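PDB 6QE7: anti-sigma-I factor RsgI3 from Clostridium thermocellum, which probably holds the sigma factor SigI3 inactive until its extracellular tandem PA14 domains, the part crystallised here, bind plant polysaccharides such as pectin. Local coordinates for residues P26-D31 against A120-S125; Y65-D70 against A90-E95; D83-Q88 against E110-V115. One frame throughout, in Å; residues are numbered along the deposited sequence.

All three contacts lie in the first of two tandem PA14 domains, a beta-sandwich. Contacts 1 and 2 share one sheet, their centres about 10 Å apart: strand 119-125 of contact 1 pairs with strand 60-69 of contact 2, where M123 N hydrogen-bonds to Y65 O (2.7 Å). Contact 3 belongs to the facing sheet, and A120 CB of contact 1 meets Y111 CD1 there at 3.8 Å. Contacts 2 and 3, centres also about 10 Å apart, converge on one calcium ion: D69 and D70 come from contact 2, Q113 and V115 from contact 3, and A117 completes the protein ligands. Contact 1 stands back, the A120 side chain about 11 Å from the same ion.

Contact 1: residues P26-D31 against A120-S125; sequences PCIDFD and AKLMWS
I28 and L122 form the tight side of this antiparallel strand pair, with their CB atoms 3.9 Å apart. I28 reaches across with two branches. Its CG2, anti to the backbone N, lies against the carbonyl oxygen of A120 at 3.6 Å, while CD1 runs out to L122 CD2. Both side chains are buried, and A120 adds its methyl group to the same apolar side. Three backbone hydrogen bonds hold the strands together: L122 N to I28 O, F30 N to A120 O (2.7 Å, 158° at the hydrogen) and A120 N to F30 O (3.0 Å). The carbonyl of I28 also receives a CA-H...O contact from K121. F30 and A120 are the hydrogen-bonded pair; the A120 carbonyl oxygen lies beside F30 CB and at the edge of the phenyl ring.

The other face is looser and open to solvent. D29 and K121, the non-hydrogen-bonded pair, send their side chains out there at an angle to one another. K121 is extended beyond CG, and its methylenes pass D29 OD1, with CG at 3.7 Å. The ammonium NZ stops 4.1 Å from D29 OD1, too far for a salt bridge, so the attraction is probably modest. Where the pairing ends, a water accepts a bond from I28 N (3.0 Å) and can donate one to L122 O.

Strand 29-31 borders strand 119-125 on one side, and strand 60-69 pairs with it on the other, through backbone bonds from K121 to V67 and from M123 to Y65. The buried face of I28, A120 and L122 packs on M109 and Y111 of strand 105-113 and W50 of strand 46-51, in the opposing sheet of the sandwich.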
loop_
_atom_site.group_PDB
_atom_site.type_symbol
_atom_site.label_atom_id
_atom_site.label_comp_id
_atom_site.label_asym_id
_atom_site.label_seq_id
_atom_site.Cartn_x
_atom_site.Cartn_y
_atom_site.Cartn_z
ATOM N N PRO A 26 -4.255 24.138 -2.801
ATOM C CA PRO A 26 -5.215 25.188 -2.446
ATOM C C PRO A 26 -6.658 24.788 -2.716
ATOM O O PRO A 26 -7.583 25.179 -1.970
ATOM C CB PRO A 26 -4.846 26.394 -3.351
ATOM C CG PRO A 26 -3.676 25.974 -4.230
ATOM C CD PRO A 26 -3.351 24.514 -3.900
ATOM N N CYS A 27 -6.848 24.031 -3.784
ATOM C CA CYS A 27 -8.154 23.439 -4.094
ATOM C C CYS A 27 -7.913 22.137 -4.870
ATOM O O CYS A 27 -6.741 21.805 -5.174
ATOM C CB CYS A 27 -8.997 24.458 -4.834
ATOM S SG CYS A 27 -8.448 24.727 -6.532
ATOM N N ILE A 28 -8.970 21.349 -4.993
ATOM C CA ILE A 28 -8.995 20.028 -5.675
ATOM C C ILE A 28 -9.647 20.278 -7.007
ATOM O O ILE A 28 -10.851 20.261 -7.078
ATOM C CB ILE A 28 -9.636 18.869 -4.863
ATOM C CG1 ILE A 28 -8.960 18.715 -3.495
ATOM C CG2 ILE A 28 -9.584 17.579 -5.682
ATOM C CD1 ILE A 28 -9.645 17.743 -2.554
ATOM N N ASP A 29 -8.779 20.555 -7.970
ATOM C CA ASP A 29 -9.134 20.931 -9.348
ATOM C C ASP A 29 -7.981 20.506 -10.278
ATOM O O ASP A 29 -7.244 21.391 -10.761
ATOM C CB ASP A 29 -9.364 22.431 -9.472
ATOM C CG ASP A 29 -9.976 22.786 -10.826
ATOM O OD1 ASP A 29 -10.525 21.882 -11.474
ATOM O OD2 ASP A 29 -9.906 23.961 -11.238
ATOM N N PHE A 30 -7.828 19.203 -10.483
ATOM C CA PHE A 30 -6.663 18.624 -11.151
ATOM C C PHE A 30 -7.107 17.927 -12.408
ATOM O O PHE A 30 -7.967 17.086 -12.365
ATOM C CB PHE A 30 -5.936 17.687 -10.183
ATOM C CG PHE A 30 -5.223 18.381 -9.071
ATOM C CD1 PHE A 30 -4.050 19.074 -9.312
ATOM C CD2 PHE A 30 -5.693 18.331 -7.781
ATOM C CE1 PHE A 30 -3.382 19.733 -8.290
ATOM C CE2 PHE A 30 -5.023 18.986 -6.752
ATOM C CZ PHE A 30 -3.831 19.621 -6.993
ATOM N N ASP A 31 -6.415 18.187 -13.494
ATOM C CA ASP A 31 -6.514 17.308 -14.663
ATOM C C ASP A 31 -5.109 16.962 -15.082
ATOM O O ASP A 31 -4.462 17.813 -15.551
ATOM C CB ASP A 31 -7.333 17.918 -15.797
ATOM C CG ASP A 31 -7.426 16.988 -17.003
ATOM O OD1 ASP A 31 -6.807 15.885 -16.999
ATOM O OD2 ASP A 31 -8.067 17.391 -17.986
ATOM N N ALA A 120 -9.054 14.821 -10.817
ATOM C CA ALA A 120 -9.781 14.893 -9.535
ATOM C C ALA A 120 -10.196 16.343 -9.291
ATOM O O ALA A 120 -9.318 17.263 -9.231
ATOM C CB ALA A 120 -8.949 14.349 -8.401
ATOM N N LYS A 121 -11.477 16.501 -9.058
ATOM C CA LYS A 121 -12.137 17.808 -8.807
ATOM C C LYS A 121 -13.210 17.641 -7.759
ATOM O O LYS A 121 -14.004 16.631 -7.871
ATOM C CB LYS A 121 -12.850 18.293 -10.063
ATOM C CG LYS A 121 -11.898 18.504 -11.222
ATOM C CD LYS A 121 -12.519 18.833 -12.538
ATOM C CE LYS A 121 -11.427 18.775 -13.580
ATOM N NZ LYS A 121 -11.710 19.688 -14.693
ATOM N N LEU A 122 -13.225 18.583 -6.820
ATOM C CA LEU A 122 -14.218 18.641 -5.725
ATOM C C LEU A 122 -14.994 19.958 -5.832
ATOM O O LEU A 122 -14.365 20.997 -5.703
ATOM C CB LEU A 122 -13.489 18.551 -4.384
ATOM C CG LEU A 122 -14.367 18.698 -3.148
ATOM C CD1 LEU A 122 -15.370 17.583 -3.078
ATOM C CD2 LEU A 122 -13.542 18.719 -1.877
ATOM N N MET A 123 -16.311 19.886 -5.954
ATOM C CA MET A 123 -17.196 21.053 -6.103
ATOM C C MET A 123 -18.265 21.034 -5.015
ATOM O O MET A 123 -18.360 20.065 -4.255
ATOM C CB MET A 123 -17.825 21.009 -7.493
ATOM C CG MET A 123 -16.787 20.970 -8.553
ATOM S SD MET A 123 -17.434 21.097 -10.153
ATOM C CE MET A 123 -18.238 19.533 -10.443
ATOM N N TRP A 124 -18.977 22.137 -4.849
ATOM C CA TRP A 124 -20.121 22.234 -3.929
ATOM C C TRP A 124 -21.127 23.239 -4.502
ATOM O O TRP A 124 -20.745 24.041 -5.301
ATOM C CB TRP A 124 -19.738 22.613 -2.504
ATOM C CG TRP A 124 -19.220 23.986 -2.283
ATOM C CD1 TRP A 124 -18.928 24.928 -3.230
ATOM C CD2 TRP A 124 -18.751 24.496 -1.037
ATOM N NE1 TRP A 124 -18.306 25.988 -2.643
ATOM C CE2 TRP A 124 -18.235 25.776 -1.293
ATOM C CE3 TRP A 124 -18.800 24.045 0.272
ATOM C CZ2 TRP A 124 -17.764 26.597 -0.288
ATOM C CZ3 TRP A 124 -18.325 24.860 1.274
ATOM C CH2 TRP A 124 -17.795 26.119 0.988
ATOM N N SER A 125 -22.358 23.151 -4.047
ATOM C CA SER A 125 -23.515 23.973 -4.437
ATOM C C SER A 125 -24.460 23.998 -3.241
ATOM O O SER A 125 -24.302 23.125 -2.317
ATOM C CB SER A 125 -24.148 23.463 -5.708
ATOM O OG SER A 125 -24.936 22.316 -5.467
HETATM O O HOH W 1 -11.756 22.038 -4.258
#

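Contact 2: residues Y65-D70 against A90-E95; sequences YTVTDD and ATEHSE. With CA (calcium ion), chain D.
D69 and D70, joined by a cis peptide bond, both bind one calcium ion at the end of this antiparallel strand pair, D69 OD1 at 2.3 Å and D70 OD1 at 2.4 Å, while D69 CB packs against A90 N. D69 also uses its other oxygen: OD2 accepts a bond from a water that in turn takes the N-H of A90, tying the start of 90-95 to the metal ligand. Farther along, T66 and H93 exchange two backbone hydrogen bonds, whereas T68 N to T91 O is weak at 3.3 Å, and T91 N reaches T68 O from above the carbonyl plane. A water donates to T68 OG1 and T91 O and bonds T66 OG1 (2.8 Å). T68 OG1 itself donates to D70 O, bracing the chain just past the cis bond. On the other face E92, its CG anti to the backbone N (chi1 -177°), runs beside Y65, carboxylate and ring planes 46° apart. E92 OE2 passes Y65 CD2 at 3.7 Å and is claimed by a salt bridge to K131. With Q113, V115 and A117, the paired aspartates form a calcium site; such a consecutive Asp-Asp pair with a cis peptide is characteristic of sugar-binding PA14 domains.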
loop_
_atom_site.group_PDB
_atom_site.type_symbol
_atom_site.label_atom_id
_atom_site.label_comp_id
_atom_site.label_asym_id
_atom_site.label_seq_id
_atom_site.Cartn_x
_atom_site.Cartn_y
_atom_site.Cartn_z
ATOM N N TYR A 65 -19.874 17.532 -4.867
ATOM C CA TYR A 65 -19.639 16.798 -6.134
ATOM C C TYR A 65 -18.138 16.500 -6.258
ATOM O O TYR A 65 -17.305 17.364 -5.956
ATOM C CB TYR A 65 -20.015 17.589 -7.383
ATOM C CG TYR A 65 -21.273 18.417 -7.315
ATOM C CD1 TYR A 65 -21.370 19.555 -6.510
ATOM C CD2 TYR A 65 -22.374 18.052 -8.073
ATOM C CE1 TYR A 65 -22.534 20.322 -6.511
ATOM C CE2 TYR A 65 -23.542 18.800 -8.061
ATOM C CZ TYR A 65 -23.622 19.935 -7.274
ATOM O OH TYR A 65 -24.821 20.618 -7.264
ATOM N N THR A 66 -17.851 15.306 -6.772
ATOM C CA THR A 66 -16.514 14.834 -7.172
ATOM C C THR A 66 -16.622 14.531 -8.655
ATOM O O THR A 66 -17.624 14.013 -9.091
ATOM C CB THR A 66 -16.070 13.631 -6.337
ATOM O OG1 THR A 66 -16.952 12.527 -6.581
ATOM C CG2 THR A 66 -16.034 13.918 -4.855
ATOM N N VAL A 67 -15.640 14.961 -9.422
ATOM C CA VAL A 67 -15.494 14.462 -10.806
ATOM C C VAL A 67 -14.087 13.871 -10.846
ATOM O O VAL A 67 -13.133 14.647 -10.685
ATOM C CB VAL A 67 -15.670 15.596 -11.851
ATOM C CG1 VAL A 67 -15.661 15.032 -13.253
ATOM C CG2 VAL A 67 -16.950 16.359 -11.618
ATOM N N THR A 68 -13.983 12.566 -11.055
ATOM C CA THR A 68 -12.736 11.796 -10.880
ATOM C C THR A 68 -12.617 10.782 -11.989
ATOM O O THR A 68 -13.624 10.163 -12.394
ATOM C CB THR A 68 -12.630 11.069 -9.545
ATOM O OG1 THR A 68 -13.755 10.229 -9.185
ATOM C CG2 THR A 68 -12.432 12.048 -8.418
ATOM N N ASP A 69 -11.358 10.537 -12.308
ATOM C CA ASP A 69 -10.901 9.317 -12.982
ATOM C C ASP A 69 -9.594 8.949 -12.291
ATOM O O ASP A 69 -8.663 9.750 -12.439
ATOM C CB ASP A 69 -10.779 9.585 -14.484
ATOM C CG ASP A 69 -10.133 8.428 -15.213
ATOM O OD1 ASP A 69 -9.505 7.542 -14.522
ATOM O OD2 ASP A 69 -10.289 8.391 -16.429
ATOM N N ASP A 70 -9.524 7.817 -11.499
ATOM C CA ASP A 70 -10.602 6.843 -11.361
ATOM C C ASP A 70 -11.477 7.104 -10.144
ATOM O O ASP A 70 -12.342 7.974 -10.203
ATOM C CB ASP A 70 -10.068 5.421 -11.349
ATOM C CG ASP A 70 -9.442 5.101 -12.699
ATOM O OD1 ASP A 70 -8.282 5.617 -12.950
ATOM O OD2 ASP A 70 -10.041 4.313 -13.454
ATOM N N ALA A 90 -13.825 9.926 -16.317
ATOM C CA ALA A 90 -14.239 11.121 -15.541
ATOM C C ALA A 90 -15.750 11.112 -15.370
ATOM O O ALA A 90 -16.480 11.046 -16.367
ATOM C CB ALA A 90 -13.841 12.404 -16.214
ATOM N N THR A 91 -16.207 11.105 -14.137
ATOM C CA THR A 91 -17.618 10.847 -13.844
ATOM C C THR A 91 -17.895 11.709 -12.642
ATOM O O THR A 91 -17.091 11.673 -11.721
ATOM C CB THR A 91 -17.937 9.371 -13.548
ATOM O OG1 THR A 91 -17.575 8.560 -14.678
ATOM C CG2 THR A 91 -19.394 9.196 -13.166
ATOM N N GLU A 92 -19.016 12.423 -12.658
ATOM C CA GLU A 92 -19.473 13.189 -11.504
ATOM C C GLU A 92 -20.283 12.232 -10.621
ATOM O O GLU A 92 -21.031 11.492 -11.197
ATOM C CB GLU A 92 -20.426 14.283 -11.981
ATOM C CG GLU A 92 -20.901 15.188 -10.867
ATOM C CD GLU A 92 -21.312 16.559 -11.408
ATOM O OE1 GLU A 92 -22.279 16.593 -12.110
ATOM O OE2 GLU A 92 -20.582 17.531 -11.226
ATOM N N HIS A 93 -20.208 12.401 -9.301
ATOM C CA HIS A 93 -21.020 11.729 -8.256
ATOM C C HIS A 93 -21.250 12.817 -7.240
ATOM O O HIS A 93 -20.433 13.770 -7.202
ATOM C CB HIS A 93 -20.283 10.545 -7.569
ATOM C CG HIS A 93 -19.869 9.467 -8.519
ATOM N ND1 HIS A 93 -20.794 8.721 -9.247
ATOM C CD2 HIS A 93 -18.644 9.007 -8.893
ATOM C CE1 HIS A 93 -20.154 7.862 -10.027
ATOM N NE2 HIS A 93 -18.825 7.993 -9.793
ATOM N N SER A 94 -22.324 12.732 -6.484
ATOM C CA SER A 94 -22.660 13.832 -5.570
ATOM C C SER A 94 -23.517 13.299 -4.431
ATOM O O SER A 94 -24.166 12.290 -4.678
ATOM C CB SER A 94 -23.407 14.891 -6.343
ATOM O OG SER A 94 -24.610 14.353 -6.941
ATOM N N GLU A 95 -23.605 14.042 -3.319
ATOM C CA GLU A 95 -24.519 13.770 -2.199
ATOM C C GLU A 95 -24.730 15.050 -1.430
ATOM O O GLU A 95 -23.959 16.000 -1.613
ATOM C CB GLU A 95 -23.984 12.689 -1.231
ATOM C CG GLU A 95 -24.788 11.372 -1.336
ATOM C CD GLU A 95 -26.319 11.372 -1.096
ATOM O OE1 GLU A 95 -26.864 12.348 -0.411
ATOM O OE2 GLU A 95 -27.002 10.395 -1.582
HETATM CA CA CA D . -7.617 6.404 -15.138
HETATM O O HOH W 2 -16.199 11.242 -8.911
HETATM O O HOH W 3 -11.244 10.569 -17.727
HETATM O O HOH W 4 -9.406 5.985 -17.176
HETATM O O HOH W 5 -8.821 4.059 -15.909
#

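Contact 3: residues D83-Q88 against E110-V115; sequences DKWKSQ and EYYQHV. With CA (calcium ion), chain D.
W85 to S87, a loop after strand 79-84 with W85 at the centre of an inverse gamma turn, runs within 18° of the direction of E110-Y112 without any hydrogen bond between the two segments, the CA atoms of W85 and Y111 lying 8.0 Å apart. The indole of W85 closes this gap. With CG anti to the backbone N (chi1 -160°), it brings its six-membered ring up against strand 105-113. Y112 meets it edge-to-face: the Y112 edge carrying CD1 sits over one indole face, 3.4 Å from W85 CZ2. The ring centroids are 4.5 Å apart and the planes at 53°. The far rim of the indole abuts the strand backbone, E110 O lying in the ring plane 3.6 Å from W85 CZ3. Y112 CG stands between its own backbone N and carbonyl carbon, and the ring extends along the loop to the K86-S87 peptide; Y112 OH and S87 N are 3.1 Å apart, but the angle is too poor for a hydrogen bond. Beyond it a water links S87 OG (2.6 Å) to H114 ND1, the water lying in the imidazole plane. On either side of H114 in sequence, Q113 OE1 and V115 O each bind the calcium ion at 2.3 Å. The loop 85-88 thus flanks a calcium site that D69, D70 and A117 complete; in related PA14 lectins such a calcium ion takes part in sugar binding.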
loop_
_atom_site.group_PDB
_atom_site.type_symbol
_atom_site.label_atom_id
_atom_site.label_comp_id
_atom_site.label_asym_id
_atom_site.label_seq_id
_atom_site.Cartn_x
_atom_site.Cartn_y
_atom_site.Cartn_z
ATOM N N ASP A 83 -19.014 7.061 -2.265
ATOM C CA ASP A 83 -18.280 5.779 -2.196
ATOM C C ASP A 83 -18.315 5.213 -3.600
ATOM O O ASP A 83 -19.204 4.464 -3.909
ATOM C CB ASP A 83 -18.862 4.807 -1.173
ATOM C CG ASP A 83 -17.936 3.630 -0.887
ATOM O OD1 ASP A 83 -16.921 3.518 -1.540
ATOM O OD2 ASP A 83 -18.248 2.842 -0.015
ATOM N N LYS A 84 -17.323 5.554 -4.406
ATOM C CA LYS A 84 -17.265 5.086 -5.804
ATOM C C LYS A 84 -15.838 4.667 -6.117
ATOM O O LYS A 84 -15.194 5.329 -6.992
ATOM C CB LYS A 84 -17.738 6.196 -6.725
ATOM C CG LYS A 84 -19.210 6.504 -6.603
ATOM C CD LYS A 84 -20.101 5.342 -6.878
ATOM C CE LYS A 84 -21.534 5.805 -6.701
ATOM N NZ LYS A 84 -22.429 4.914 -7.432
ATOM N N TRP A 85 -15.334 3.723 -5.341
ATOM C CA TRP A 85 -13.923 3.306 -5.453
ATOM C C TRP A 85 -13.776 2.275 -6.560
ATOM O O TRP A 85 -13.917 1.085 -6.302
ATOM C CB TRP A 85 -13.492 2.694 -4.128
ATOM C CG TRP A 85 -12.005 2.695 -3.983
ATOM C CD1 TRP A 85 -11.196 1.607 -3.882
ATOM C CD2 TRP A 85 -11.159 3.834 -3.768
ATOM N NE1 TRP A 85 -9.892 2.006 -3.703
ATOM C CE2 TRP A 85 -9.842 3.344 -3.527
ATOM C CE3 TRP A 85 -11.346 5.202 -3.818
ATOM C CZ2 TRP A 85 -8.736 4.165 -3.469
ATOM C CZ3 TRP A 85 -10.247 6.040 -3.703
ATOM C CH2 TRP A 85 -8.953 5.521 -3.502
ATOM N N LYS A 86 -13.599 2.727 -7.792
ATOM C CA LYS A 86 -13.674 1.866 -8.994
ATOM C C LYS A 86 -13.002 2.596 -10.143
ATOM O O LYS A 86 -12.776 3.829 -10.047
ATOM C CB LYS A 86 -15.113 1.509 -9.383
ATOM C CG LYS A 86 -15.940 2.698 -9.857
ATOM C CD LYS A 86 -17.385 2.399 -10.026
ATOM C CE LYS A 86 -18.159 3.551 -10.638
ATOM N NZ LYS A 86 -19.523 3.074 -10.951
ATOM N N SER A 87 -12.750 1.802 -11.163
ATOM C CA SER A 87 -12.273 2.167 -12.491
ATOM C C SER A 87 -13.418 2.950 -13.151
ATOM O O SER A 87 -14.579 2.452 -13.243
ATOM C CB SER A 87 -11.863 0.928 -13.230
ATOM O OG SER A 87 -11.480 1.229 -14.533
ATOM N N GLN A 88 -13.140 4.194 -13.520
ATOM C CA GLN A 88 -14.134 5.000 -14.234
ATOM C C GLN A 88 -13.419 6.121 -14.977
ATOM O O GLN A 88 -12.601 6.780 -14.389
ATOM C CB GLN A 88 -15.172 5.623 -13.291
ATOM C CG GLN A 88 -14.571 6.351 -12.099
ATOM C CD GLN A 88 -15.626 7.011 -11.241
ATOM O OE1 GLN A 88 -16.696 6.485 -11.004
ATOM N NE2 GLN A 88 -15.339 8.217 -10.759
ATOM N N GLU A 110 -10.441 10.710 -0.746
ATOM C CA GLU A 110 -9.488 9.671 -1.215
ATOM C C GLU A 110 -9.760 9.488 -2.682
ATOM O O GLU A 110 -10.920 9.552 -3.088
ATOM C CB GLU A 110 -9.647 8.375 -0.401
ATOM C CG GLU A 110 -9.102 8.570 0.998
ATOM C CD GLU A 110 -9.194 7.358 1.922
ATOM O OE1 GLU A 110 -9.787 6.393 1.539
ATOM O OE2 GLU A 110 -8.581 7.398 2.960
ATOM N N TYR A 111 -8.684 9.366 -3.446
ATOM C CA TYR A 111 -8.726 9.342 -4.908
ATOM C C TYR A 111 -7.742 8.284 -5.363
ATOM O O TYR A 111 -6.664 8.208 -4.724
ATOM C CB TYR A 111 -8.340 10.751 -5.415
ATOM C CG TYR A 111 -7.878 10.693 -6.841
ATOM C CD1 TYR A 111 -8.788 10.603 -7.872
ATOM C CD2 TYR A 111 -6.542 10.560 -7.133
ATOM C CE1 TYR A 111 -8.395 10.429 -9.179
ATOM C CE2 TYR A 111 -6.129 10.398 -8.434
ATOM C CZ TYR A 111 -7.050 10.318 -9.448
ATOM O OH TYR A 111 -6.616 10.175 -10.715
ATOM N N TYR A 112 -7.978 7.624 -6.505
ATOM C CA TYR A 112 -6.877 6.882 -7.133
ATOM C C TYR A 112 -7.084 6.903 -8.648
ATOM O O TYR A 112 -8.168 7.159 -9.174
ATOM C CB TYR A 112 -6.811 5.456 -6.596
ATOM C CG TYR A 112 -7.794 4.510 -7.242
ATOM C CD1 TYR A 112 -9.099 4.400 -6.803
ATOM C CD2 TYR A 112 -7.405 3.673 -8.282
ATOM C CE1 TYR A 112 -10.001 3.506 -7.389
ATOM C CE2 TYR A 112 -8.271 2.739 -8.845
ATOM C CZ TYR A 112 -9.582 2.637 -8.396
ATOM O OH TYR A 112 -10.438 1.797 -9.035
ATOM N N GLN A 113 -5.960 6.775 -9.302
ATOM C CA GLN A 113 -5.742 6.513 -10.736
ATOM C C GLN A 113 -5.288 5.068 -10.929
ATOM O O GLN A 113 -4.328 4.574 -10.217
ATOM C CB GLN A 113 -4.676 7.500 -11.253
ATOM C CG GLN A 113 -3.875 6.944 -12.438
ATOM C CD GLN A 113 -4.595 6.928 -13.751
ATOM O OE1 GLN A 113 -5.798 6.693 -13.836
ATOM N NE2 GLN A 113 -3.869 7.321 -14.807
ATOM N N HIS A 114 -5.930 4.422 -11.884
ATOM C CA HIS A 114 -5.507 3.092 -12.360
ATOM C C HIS A 114 -4.613 3.299 -13.588
ATOM O O HIS A 114 -3.392 3.310 -13.404
ATOM C CB HIS A 114 -6.697 2.127 -12.559
ATOM C CG HIS A 114 -6.257 0.747 -12.935
ATOM N ND1 HIS A 114 -6.890 0.040 -13.909
ATOM C CD2 HIS A 114 -5.172 -0.001 -12.554
ATOM C CE1 HIS A 114 -6.251 -1.111 -14.121
ATOM N NE2 HIS A 114 -5.180 -1.160 -13.283
ATOM N N VAL A 115 -5.209 3.504 -14.763
ATOM C CA VAL A 115 -4.475 3.658 -16.044
ATOM C C VAL A 115 -5.092 4.756 -16.917
ATOM O O VAL A 115 -6.073 5.412 -16.537
ATOM C CB VAL A 115 -4.430 2.308 -16.784
ATOM C CG1 VAL A 115 -3.637 1.216 -16.015
ATOM C CG2 VAL A 115 -5.808 1.817 -17.176
HETATM CA CA CA D . -7.617 6.404 -15.138
HETATM O O HOH W 6 -9.150 0.564 -15.340
HETATM O O HOH W 5 -8.821 4.059 -15.909
HETATM O O HOH W 4 -9.406 5.985 -17.176
#